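Local coordinates for response regulator receiver domain protein (CheY-like) (Methylobacillus flagellatus KT, PDB 3I42) that probably acts as a phosphorylation-controlled switch in two-component signalling, accepting a phosphoryl group from a partner histidine kinase, at residues Ala39-Ser44 and Gln68-Met74; Asp49-Leu55 and Ser78-Ser84; Glu10-Ala16 and Asp31-Ser35. One frame throughout, in Å; residues are numbered along the deposited sequence.

Contact 1 of 3, residues Ala39-Ser44 and Gln68-Met74; sequences ALHAMS and QLRALPM
Leu40 reaches across to Leu69 and Leu72 with a single methyl: its CD2 lies 3.7 Å from Leu69 CD2 and 3.8 Å from Leu72 CD1, beside Gln68 CB. Leu72 CD1 in turn lies 3.8 Å from Met43 CB. Leu69 CD2 touches Met43 CG at 4.0 Å, the two side chains running at about a right angle, and also approaches Ala39. Bends at chi2 (-119°) and chi3 (41°) carry the Met43 methyl away from Leu69 to the loop, where Met43 CE rests 3.9 Å from Met74 SD. No hydrogen bond joins the segments, so the contact is apolar packing of helix 36-45 against the end of helix 62-71 and the loop that follows it. Polar groups are served locally: Ser44 OG and Ser44 N grip Leu40 O from opposite faces of its carbonyl plane, while the amide of Gln68 turns away to Ala64 O. One layer further in, Met43 and Leu69 both rest on Val51 of strand 50-54, and Ala39 and Met43 touch strand 4-9. Helices 36-45 and 62-71 thus lie side by side on the sheet face that carries Val51, Ile53 and Phe80, as neighbouring helices of the CheY-like receiver fold.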
loop_
_atom_site.group_PDB
_atom_site.type_symbol
_atom_site.label_atom_id
_atom_site.label_comp_id
_atom_site.label_asym_id
_atom_site.label_seq_id
_atom_site.Cartn_x
_atom_site.Cartn_y
_atom_site.Cartn_z
ATOM N N ALA A 39 13.519 -0.522 -18.963
ATOM C CA ALA A 39 13.572 -0.644 -17.498
ATOM C C ALA A 39 14.129 -1.996 -17.038
ATOM O O ALA A 39 15.029 -2.054 -16.183
ATOM C CB ALA A 39 12.203 -0.403 -16.875
ATOM N N LEU A 40 13.568 -3.074 -17.582
ATOM C CA LEU A 40 14.120 -4.430 -17.376
ATOM C C LEU A 40 15.592 -4.516 -17.724
ATOM O O LEU A 40 16.362 -4.976 -16.914
ATOM C CB LEU A 40 13.335 -5.469 -18.177
ATOM C CG LEU A 40 12.001 -5.770 -17.483
ATOM C CD1 LEU A 40 10.976 -6.319 -18.478
ATOM C CD2 LEU A 40 12.192 -6.728 -16.316
ATOM N N HIS A 41 15.997 -4.036 -18.901
ATOM C CA HIS A 41 17.437 -4.006 -19.226
ATOM C C HIS A 41 18.248 -3.173 -18.257
ATOM O O HIS A 41 19.349 -3.585 -17.876
ATOM C CB HIS A 41 17.698 -3.549 -20.658
ATOM C CG HIS A 41 17.198 -4.513 -21.692
ATOM N ND1 HIS A 41 16.272 -4.162 -22.657
ATOM C CD2 HIS A 41 17.476 -5.825 -21.901
ATOM C CE1 HIS A 41 16.008 -5.213 -23.417
ATOM N NE2 HIS A 41 16.724 -6.235 -22.979
ATOM N N ALA A 42 17.709 -2.014 -17.840
ATOM C CA ALA A 42 18.404 -1.132 -16.876
ATOM C C ALA A 42 18.549 -1.776 -15.503
ATOM O O ALA A 42 19.593 -1.678 -14.861
ATOM C CB ALA A 42 17.711 0.235 -16.764
ATOM N N MET A 43 17.503 -2.446 -15.048
ATOM C CA MET A 43 17.530 -3.038 -13.711
ATOM C C MET A 43 18.349 -4.325 -13.662
ATOM O O MET A 43 18.773 -4.755 -12.583
ATOM C CB MET A 43 16.114 -3.280 -13.225
ATOM C CG MET A 43 15.436 -1.995 -12.866
ATOM S SD MET A 43 14.952 -1.958 -11.173
ATOM C CE MET A 43 16.307 -2.697 -10.272
ATOM N N SER A 44 18.546 -4.932 -14.834
ATOM C CA SER A 44 19.490 -6.030 -15.006
ATOM C C SER A 44 20.861 -5.534 -14.584
ATOM O O SER A 44 21.444 -6.017 -13.616
ATOM C CB SER A 44 19.594 -6.463 -16.483
ATOM O OG SER A 44 18.405 -7.054 -16.975
ATOM N N GLN A 68 7.344 -7.701 -12.800
ATOM C CA GLN A 68 8.578 -8.207 -13.450
ATOM C C GLN A 68 9.846 -7.758 -12.754
ATOM O O GLN A 68 10.753 -8.565 -12.516
ATOM C CB GLN A 68 8.716 -7.808 -14.934
ATOM C CG GLN A 68 7.466 -7.825 -15.841
ATOM C CD GLN A 68 6.619 -9.086 -15.718
ATOM O OE1 GLN A 68 7.126 -10.189 -15.899
ATOM N NE2 GLN A 68 5.309 -8.923 -15.434
ATOM N N LEU A 69 9.938 -6.461 -12.456
ATOM C CA LEU A 69 11.142 -5.885 -11.835
ATOM C C LEU A 69 11.423 -6.462 -10.453
ATOM O O LEU A 69 12.580 -6.743 -10.119
ATOM C CB LEU A 69 11.038 -4.350 -11.752
ATOM C CG LEU A 69 10.841 -3.563 -13.047
ATOM C CD1 LEU A 69 10.675 -2.051 -12.755
ATOM C CD2 LEU A 69 11.998 -3.789 -14.019
ATOM N N ARG A 70 10.372 -6.656 -9.662
ATOM C CA ARG A 70 10.505 -7.306 -8.361
ATOM C C ARG A 70 11.079 -8.723 -8.451
ATOM O O ARG A 70 11.727 -9.197 -7.511
ATOM C CB ARG A 70 9.160 -7.382 -7.664
ATOM C CG ARG A 70 8.730 -6.086 -6.988
ATOM C CD ARG A 70 7.596 -6.341 -5.996
ATOM N NE ARG A 70 7.150 -5.099 -5.372
ATOM C CZ ARG A 70 7.820 -4.459 -4.416
ATOM N NH1 ARG A 70 8.987 -4.933 -3.958
ATOM N NH2 ARG A 70 7.328 -3.329 -3.930
ATOM N N ALA A 71 10.811 -9.403 -9.569
ATOM C CA ALA A 71 11.234 -10.791 -9.747
ATOM C C ALA A 71 12.647 -10.899 -10.314
ATOM O O ALA A 71 13.204 -11.977 -10.352
ATOM C CB ALA A 71 10.224 -11.570 -10.624
ATOM N N LEU A 72 13.233 -9.796 -10.758
ATOM C CA LEU A 72 14.626 -9.817 -11.179
ATOM C C LEU A 72 15.550 -10.126 -10.003
ATOM O O LEU A 72 15.209 -9.825 -8.847
ATOM C CB LEU A 72 15.026 -8.496 -11.807
ATOM C CG LEU A 72 14.600 -8.279 -13.241
ATOM C CD1 LEU A 72 14.798 -6.813 -13.608
ATOM C CD2 LEU A 72 15.412 -9.169 -14.155
ATOM N N PRO A 73 16.720 -10.742 -10.281
ATOM C CA PRO A 73 17.639 -10.957 -9.177
ATOM C C PRO A 73 18.330 -9.636 -8.871
ATOM O O PRO A 73 19.041 -9.066 -9.731
ATOM C CB PRO A 73 18.645 -11.985 -9.722
ATOM C CG PRO A 73 18.257 -12.253 -11.158
ATOM C CD PRO A 73 17.321 -11.150 -11.564
ATOM N N MET A 74 18.074 -9.148 -7.663
ATOM C CA MET A 74 18.649 -7.924 -7.172
ATOM C C MET A 74 19.494 -8.260 -5.953
ATOM O O MET A 74 19.040 -8.954 -5.026
ATOM C CB MET A 74 17.541 -6.945 -6.776
ATOM C CG MET A 74 16.984 -6.108 -7.917
ATOM S SD MET A 74 15.507 -5.200 -7.392
ATOM C CE MET A 74 14.288 -6.537 -7.283
#

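Contact 2 of 3, residues Asp49-Leu55 and Ser78-Ser84; sequences DAVFIDL and SKFVAVS
Phe52 and Phe80 each set a ring against a branched side chain of the other strand, and the two rings lie on opposite faces of the sheet. The Phe52 ring is met obliquely by Val81, whose CB is 3.5 Å from Phe52 CD1 and whose CG2 is 3.6 Å from Phe52 CE1; the ring of Phe19 also meets it, the planes at about 60°. The Phe80 ring is likewise approached obliquely, by Val51 CB, 3.8 Å from Phe80 CD1, and by Ile53 CD1. With CG turned anti to its carbonyl carbon (chi1 -60°), Phe52 lies alongside Val81, both pointing the same way toward helix 109-119, while Phe80 packs under helix 62-71. An alanine in place of Phe52 would probably leave Val81 without its ring partner and open a gap beneath Leu112 and Leu116 of helix 109-119.

The backbones hold this register by an unbroken parallel ladder. Val51 and Ile53 each donate to and accept from the neighbouring strand; Ile53 N to Val81 O, 2.8 Å, is almost straight at 174°, whereas Val83 N stands above the carbonyl plane of Ile53 O. Toward the C-terminal end, the two methyls of Leu55 fork along the partner strand, CD2 3.9 Å from Ala82 CB and CD1 3.7 Å from Ser84 CB. Asp54, on the Phe52 face, pairs instead with Lys105 through OD2 and takes Asn56 N on OD1. These central strands belong to the beta-alpha-beta unit 50-54, 62-71, 79-84 of the CheY-like receiver fold; Asp54, the predicted phosphorylation site, ends strand 50-54, and Lys105 follows strand 101-104.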
loop_
_atom_site.group_PDB
_atom_site.type_symbol
_atom_site.label_atom_id
_atom_site.label_comp_id
_atom_site.label_asym_id
_atom_site.label_seq_id
_atom_site.Cartn_x
_atom_site.Cartn_y
_atom_site.Cartn_z
ATOM N N ASP A 49 18.087 2.362 -5.749
ATOM C CA ASP A 49 17.436 2.437 -4.466
ATOM C C ASP A 49 15.937 2.682 -4.619
ATOM O O ASP A 49 15.151 2.223 -3.797
ATOM C CB ASP A 49 18.069 3.564 -3.634
ATOM C CG ASP A 49 19.580 3.361 -3.432
ATOM O OD1 ASP A 49 19.954 2.527 -2.576
ATOM O OD2 ASP A 49 20.379 4.013 -4.139
ATOM N N ALA A 50 15.562 3.456 -5.646
ATOM C CA ALA A 50 14.157 3.813 -5.884
ATOM C C ALA A 50 13.863 3.781 -7.373
ATOM O O ALA A 50 14.658 4.238 -8.180
ATOM C CB ALA A 50 13.843 5.191 -5.324
ATOM N N VAL A 51 12.717 3.218 -7.724
ATOM C CA VAL A 51 12.305 3.126 -9.115
ATOM C C VAL A 51 10.929 3.776 -9.225
ATOM O O VAL A 51 9.992 3.372 -8.522
ATOM C CB VAL A 51 12.280 1.639 -9.601
ATOM C CG1 VAL A 51 11.772 1.510 -11.042
ATOM C CG2 VAL A 51 13.667 0.985 -9.454
ATOM N N PHE A 52 10.807 4.783 -10.091
ATOM C CA PHE A 52 9.530 5.516 -10.258
ATOM C C PHE A 52 8.897 5.092 -11.544
ATOM O O PHE A 52 9.502 5.265 -12.605
ATOM C CB PHE A 52 9.712 7.043 -10.262
ATOM C CG PHE A 52 10.311 7.567 -8.989
ATOM C CD1 PHE A 52 9.498 8.076 -7.992
ATOM C CD2 PHE A 52 11.693 7.550 -8.809
ATOM C CE1 PHE A 52 10.024 8.546 -6.816
ATOM C CE2 PHE A 52 12.262 8.017 -7.632
ATOM C CZ PHE A 52 11.423 8.507 -6.617
ATOM N N ILE A 53 7.698 4.518 -11.446
ATOM C CA ILE A 53 7.052 3.929 -12.622
ATOM C C ILE A 53 5.746 4.636 -12.944
ATOM O O ILE A 53 4.816 4.604 -12.147
ATOM C CB ILE A 53 6.786 2.401 -12.430
ATOM C CG1 ILE A 53 8.093 1.631 -12.279
ATOM C CG2 ILE A 53 6.027 1.820 -13.625
ATOM C CD1 ILE A 53 7.938 0.335 -11.513
ATOM N N ASP A 54 5.683 5.271 -14.113
ATOM C CA ASP A 54 4.433 5.748 -14.657
ATOM C C ASP A 54 3.502 4.573 -14.873
ATOM O O ASP A 54 3.922 3.508 -15.342
ATOM C CB ASP A 54 4.682 6.488 -15.969
ATOM C CG ASP A 54 3.515 7.404 -16.362
ATOM O OD1 ASP A 54 2.360 6.924 -16.506
ATOM O OD2 ASP A 54 3.764 8.620 -16.520
ATOM N N LEU A 55 2.236 4.730 -14.520
ATOM C CA LEU A 55 1.344 3.586 -14.596
ATOM C C LEU A 55 0.860 3.342 -16.027
ATOM O O LEU A 55 0.281 2.282 -16.317
ATOM C CB LEU A 55 0.174 3.717 -13.614
ATOM C CG LEU A 55 0.503 3.641 -12.132
ATOM C CD1 LEU A 55 -0.781 3.621 -11.310
ATOM C CD2 LEU A 55 1.356 2.437 -11.761
ATOM N N SER A 78 14.929 -2.709 -4.348
ATOM C CA SER A 78 14.581 -1.324 -4.617
ATOM C C SER A 78 13.251 -1.020 -3.969
ATOM O O SER A 78 12.477 -1.931 -3.692
ATOM C CB SER A 78 14.460 -1.087 -6.121
ATOM O OG SER A 78 15.632 -1.502 -6.797
ATOM N N LYS A 79 12.979 0.264 -3.739
ATOM C CA LYS A 79 11.629 0.708 -3.412
ATOM C C LYS A 79 11.021 1.158 -4.711
ATOM O O LYS A 79 11.734 1.735 -5.543
ATOM C CB LYS A 79 11.693 1.867 -2.438
ATOM C CG LYS A 79 12.408 1.537 -1.133
ATOM C CD LYS A 79 11.488 0.916 -0.132
ATOM C CE LYS A 79 11.757 -0.579 -0.019
ATOM N NZ LYS A 79 11.412 -1.106 1.332
ATOM N N PHE A 80 9.729 0.866 -4.891
ATOM C CA PHE A 80 9.022 1.073 -6.151
ATOM C C PHE A 80 7.903 2.038 -5.890
ATOM O O PHE A 80 7.134 1.829 -4.955
ATOM C CB PHE A 80 8.442 -0.262 -6.710
ATOM C CG PHE A 80 9.508 -1.253 -7.098
ATOM C CD1 PHE A 80 10.071 -1.218 -8.350
ATOM C CD2 PHE A 80 9.985 -2.190 -6.170
ATOM C CE1 PHE A 80 11.122 -2.088 -8.703
ATOM C CE2 PHE A 80 11.012 -3.093 -6.508
ATOM C CZ PHE A 80 11.584 -3.023 -7.784
ATOM N N VAL A 81 7.799 3.064 -6.744
ATOM C CA VAL A 81 6.856 4.170 -6.566
ATOM C C VAL A 81 5.961 4.228 -7.787
ATOM O O VAL A 81 6.463 4.272 -8.905
ATOM C CB VAL A 81 7.618 5.539 -6.490
ATOM C CG1 VAL A 81 6.692 6.654 -6.038
ATOM C CG2 VAL A 81 8.827 5.434 -5.570
ATOM N N ALA A 82 4.645 4.234 -7.584
ATOM C CA ALA A 82 3.670 4.365 -8.668
ATOM C C ALA A 82 3.438 5.830 -8.931
ATOM O O ALA A 82 3.200 6.599 -8.001
ATOM C CB ALA A 82 2.345 3.753 -8.280
ATOM N N VAL A 83 3.424 6.211 -10.193
ATOM C CA VAL A 83 3.191 7.594 -10.537
ATOM C C VAL A 83 1.974 7.609 -11.433
ATOM O O VAL A 83 2.018 7.097 -12.548
ATOM C CB VAL A 83 4.414 8.193 -11.263
ATOM C CG1 VAL A 83 4.110 9.593 -11.773
ATOM C CG2 VAL A 83 5.656 8.154 -10.341
ATOM N N SER A 84 0.879 8.156 -10.926
ATOM C CA SER A 84 -0.375 8.079 -11.636
ATOM C C SER A 84 -0.989 9.441 -11.823
ATOM O O SER A 84 -0.839 10.313 -10.977
ATOM C CB SER A 84 -1.355 7.222 -10.843
ATOM O OG SER A 84 -2.609 7.140 -11.539
#

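Contact 3 of 3, residues Glu10-Ala16 and Asp31-Ser35; sequences EDYQAAA and DYVMS
Met34 lies against the backbone of Glu10 and Asp11, Tyr32 against Ala16, and these two residues have more surface buried than any other here. Met34 approaches with its chain alongside the loop rather than with its tip: CG is 3.2 Å from Glu10 O, and SD lies 3.8 Å from Asp11 O. Its CA-H points at Glu10 O, while Met34 O is approached by Asp11 CB at 3.4 Å.

Tyr32 offers a face. Ala16 CB stands over it in a CH-pi contact, 3.7 Å from the Tyr32 ring centroid and 20° off the normal, displaced toward the CG-CD1 rim. The ring edge is taken by Met34 CG, lying in its plane. CG of Tyr32 occupies the position between backbone N and carbonyl carbon (chi1 74°), which lays the ring beneath the first turn of helix 13-25. The small side chain of Ala16 is consistent with so close an approach. At the far end Tyr32 OH comes within 3.6 Å of Gln13 CG, on the aliphatic part of a chain whose amide is engaged by Glu17.

One hydrogen bond crosses, Glu10 N to Val33 O at 3.1 Å and 168°. Glu10 also folds back, OE2 taking Tyr12 N on its anti side at 2.6 Å, just before the helix. The contact closes the beta-alpha-beta unit of strand 4-9, helix 13-25 and strand 28-33, and the acidic pair is placed as in receiver domains, where such residues usually bind a divalent metal ion.

The chemistry is divided: one backbone bond continues the register already set by strands 4-9 and 28-33, and apolar and CH-donor contacts do the rest, tying the acidic loop to the edge strand without engaging the carboxylates of Glu10 and Asp11 across the contact.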
loop_
_atom_site.group_PDB
_atom_site.type_symbol
_atom_site.label_atom_id
_atom_site.label_comp_id
_atom_site.label_asym_id
_atom_site.label_seq_id
_atom_site.Cartn_x
_atom_site.Cartn_y
_atom_site.Cartn_z
ATOM N N GLU A 10 9.341 6.435 -17.767
ATOM C CA GLU A 10 8.438 7.465 -18.234
ATOM C C GLU A 10 8.763 7.684 -19.694
ATOM O O GLU A 10 9.945 7.881 -20.042
ATOM C CB GLU A 10 8.679 8.757 -17.412
ATOM C CG GLU A 10 8.199 10.046 -18.060
ATOM C CD GLU A 10 6.727 10.009 -18.440
ATOM O OE1 GLU A 10 5.896 9.685 -17.564
ATOM O OE2 GLU A 10 6.399 10.318 -19.616
ATOM N N ASP A 11 7.740 7.648 -20.542
ATOM C CA ASP A 11 7.960 7.700 -21.995
ATOM C C ASP A 11 8.085 9.085 -22.622
ATOM O O ASP A 11 8.606 9.192 -23.744
ATOM C CB ASP A 11 6.896 6.910 -22.753
ATOM C CG ASP A 11 5.503 7.311 -22.371
ATOM O OD1 ASP A 11 5.210 7.394 -21.155
ATOM O OD2 ASP A 11 4.695 7.536 -23.306
ATOM N N TYR A 12 7.626 10.123 -21.923
ATOM C CA TYR A 12 7.725 11.493 -22.427
ATOM C C TYR A 12 9.048 12.134 -22.021
ATOM O O TYR A 12 9.266 12.406 -20.849
ATOM C CB TYR A 12 6.531 12.346 -21.937
ATOM C CG TYR A 12 6.526 13.751 -22.526
ATOM C CD1 TYR A 12 6.993 13.986 -23.829
ATOM C CD2 TYR A 12 6.054 14.837 -21.785
ATOM C CE1 TYR A 12 7.006 15.272 -24.367
ATOM C CE2 TYR A 12 6.050 16.126 -22.326
ATOM C CZ TYR A 12 6.529 16.332 -23.606
ATOM O OH TYR A 12 6.524 17.596 -24.135
ATOM N N GLN A 13 9.933 12.369 -22.989
ATOM C CA GLN A 13 11.269 12.882 -22.673
ATOM C C GLN A 13 11.226 14.112 -21.754
ATOM O O GLN A 13 11.873 14.137 -20.704
ATOM C CB GLN A 13 12.013 13.219 -23.953
ATOM C CG GLN A 13 13.343 13.890 -23.681
ATOM C CD GLN A 13 13.988 14.436 -24.930
ATOM O OE1 GLN A 13 13.511 14.203 -26.041
ATOM N NE2 GLN A 13 15.117 15.146 -24.760
ATOM N N ALA A 14 10.465 15.129 -22.149
ATOM C CA ALA A 14 10.399 16.361 -21.373
ATOM C C ALA A 14 9.917 16.133 -19.919
ATOM O O ALA A 14 10.500 16.686 -18.995
ATOM C CB ALA A 14 9.537 17.404 -22.091
ATOM N N ALA A 15 8.884 15.307 -19.719
ATOM C CA ALA A 15 8.460 14.930 -18.352
ATOM C C ALA A 15 9.562 14.194 -17.592
ATOM O O ALA A 15 9.751 14.395 -16.391
ATOM C CB ALA A 15 7.188 14.084 -18.382
ATOM N N ALA A 16 10.285 13.333 -18.301
ATOM C CA ALA A 16 11.356 12.551 -17.695
ATOM C C ALA A 16 12.509 13.419 -17.182
ATOM O O ALA A 16 12.984 13.235 -16.055
ATOM C CB ALA A 16 11.869 11.480 -18.687
ATOM N N ASP A 31 18.563 8.190 -13.453
ATOM C CA ASP A 31 18.450 7.897 -14.892
ATOM C C ASP A 31 16.990 7.750 -15.240
ATOM O O ASP A 31 16.147 7.468 -14.390
ATOM C CB ASP A 31 19.115 6.561 -15.274
ATOM C CG ASP A 31 20.499 6.384 -14.665
ATOM O OD1 ASP A 31 21.160 7.402 -14.379
ATOM O OD2 ASP A 31 20.930 5.219 -14.478
ATOM N N TYR A 32 16.700 7.888 -16.509
ATOM C CA TYR A 32 15.379 7.595 -16.966
ATOM C C TYR A 32 15.443 6.670 -18.177
ATOM O O TYR A 32 16.410 6.695 -18.941
ATOM C CB TYR A 32 14.596 8.876 -17.251
ATOM C CG TYR A 32 14.949 9.665 -18.515
ATOM C CD1 TYR A 32 14.400 9.321 -19.755
ATOM C CD2 TYR A 32 15.782 10.808 -18.448
ATOM C CE1 TYR A 32 14.706 10.049 -20.908
ATOM C CE2 TYR A 32 16.108 11.548 -19.591
ATOM C CZ TYR A 32 15.558 11.159 -20.818
ATOM O OH TYR A 32 15.840 11.878 -21.959
ATOM N N VAL A 33 14.405 5.865 -18.339
ATOM C CA VAL A 33 14.226 5.078 -19.533
ATOM C C VAL A 33 12.805 5.307 -19.954
ATOM O O VAL A 33 11.994 5.767 -19.155
ATOM C CB VAL A 33 14.484 3.570 -19.255
ATOM C CG1 VAL A 33 15.940 3.331 -19.049
ATOM C CG2 VAL A 33 13.693 3.120 -18.056
ATOM N N MET A 34 12.484 4.990 -21.197
ATOM C CA MET A 34 11.177 5.388 -21.750
ATOM C C MET A 34 10.225 4.209 -22.058
ATOM O O MET A 34 9.175 4.396 -22.670
ATOM C CB MET A 34 11.368 6.329 -22.955
ATOM C CG MET A 34 11.896 7.748 -22.579
ATOM S SD MET A 34 12.331 8.838 -24.020
ATOM C CE MET A 34 13.940 8.183 -24.444
ATOM N N SER A 35 10.564 3.005 -21.601
ATOM C CA SER A 35 9.707 1.813 -21.816
ATOM C C SER A 35 9.955 0.766 -20.749
ATOM O O SER A 35 11.018 0.759 -20.098
ATOM C CB SER A 35 9.956 1.188 -23.205
ATOM O OG SER A 35 11.296 0.708 -23.303
#

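Overall arrangement
Contact 2 is the core of the arrangement, its centre about 13 Å from the centre of each of the other two, which are about 17 Å apart. Contact 1 rests on it: Met43 SD lies 3.6 Å from Val51 CG2, and Leu69 CB lies 3.8 Å from Phe80 CE1. Contact 3 shares the sheet and joins contact 2 at the acidic end, where the carboxylate oxygens Glu10 OE1 and Asp54 OD2 lie 2.6 Å apart, close for two acidic groups; Asp54 is the predicted phosphoacceptor. Contacts 1 and 3 meet where Val33 CG2 packs against Ala39 N. One end of the sheet thus brings together residues of contacts 2 and 3 in the probable active site, while contact 1 lies away from that pocket.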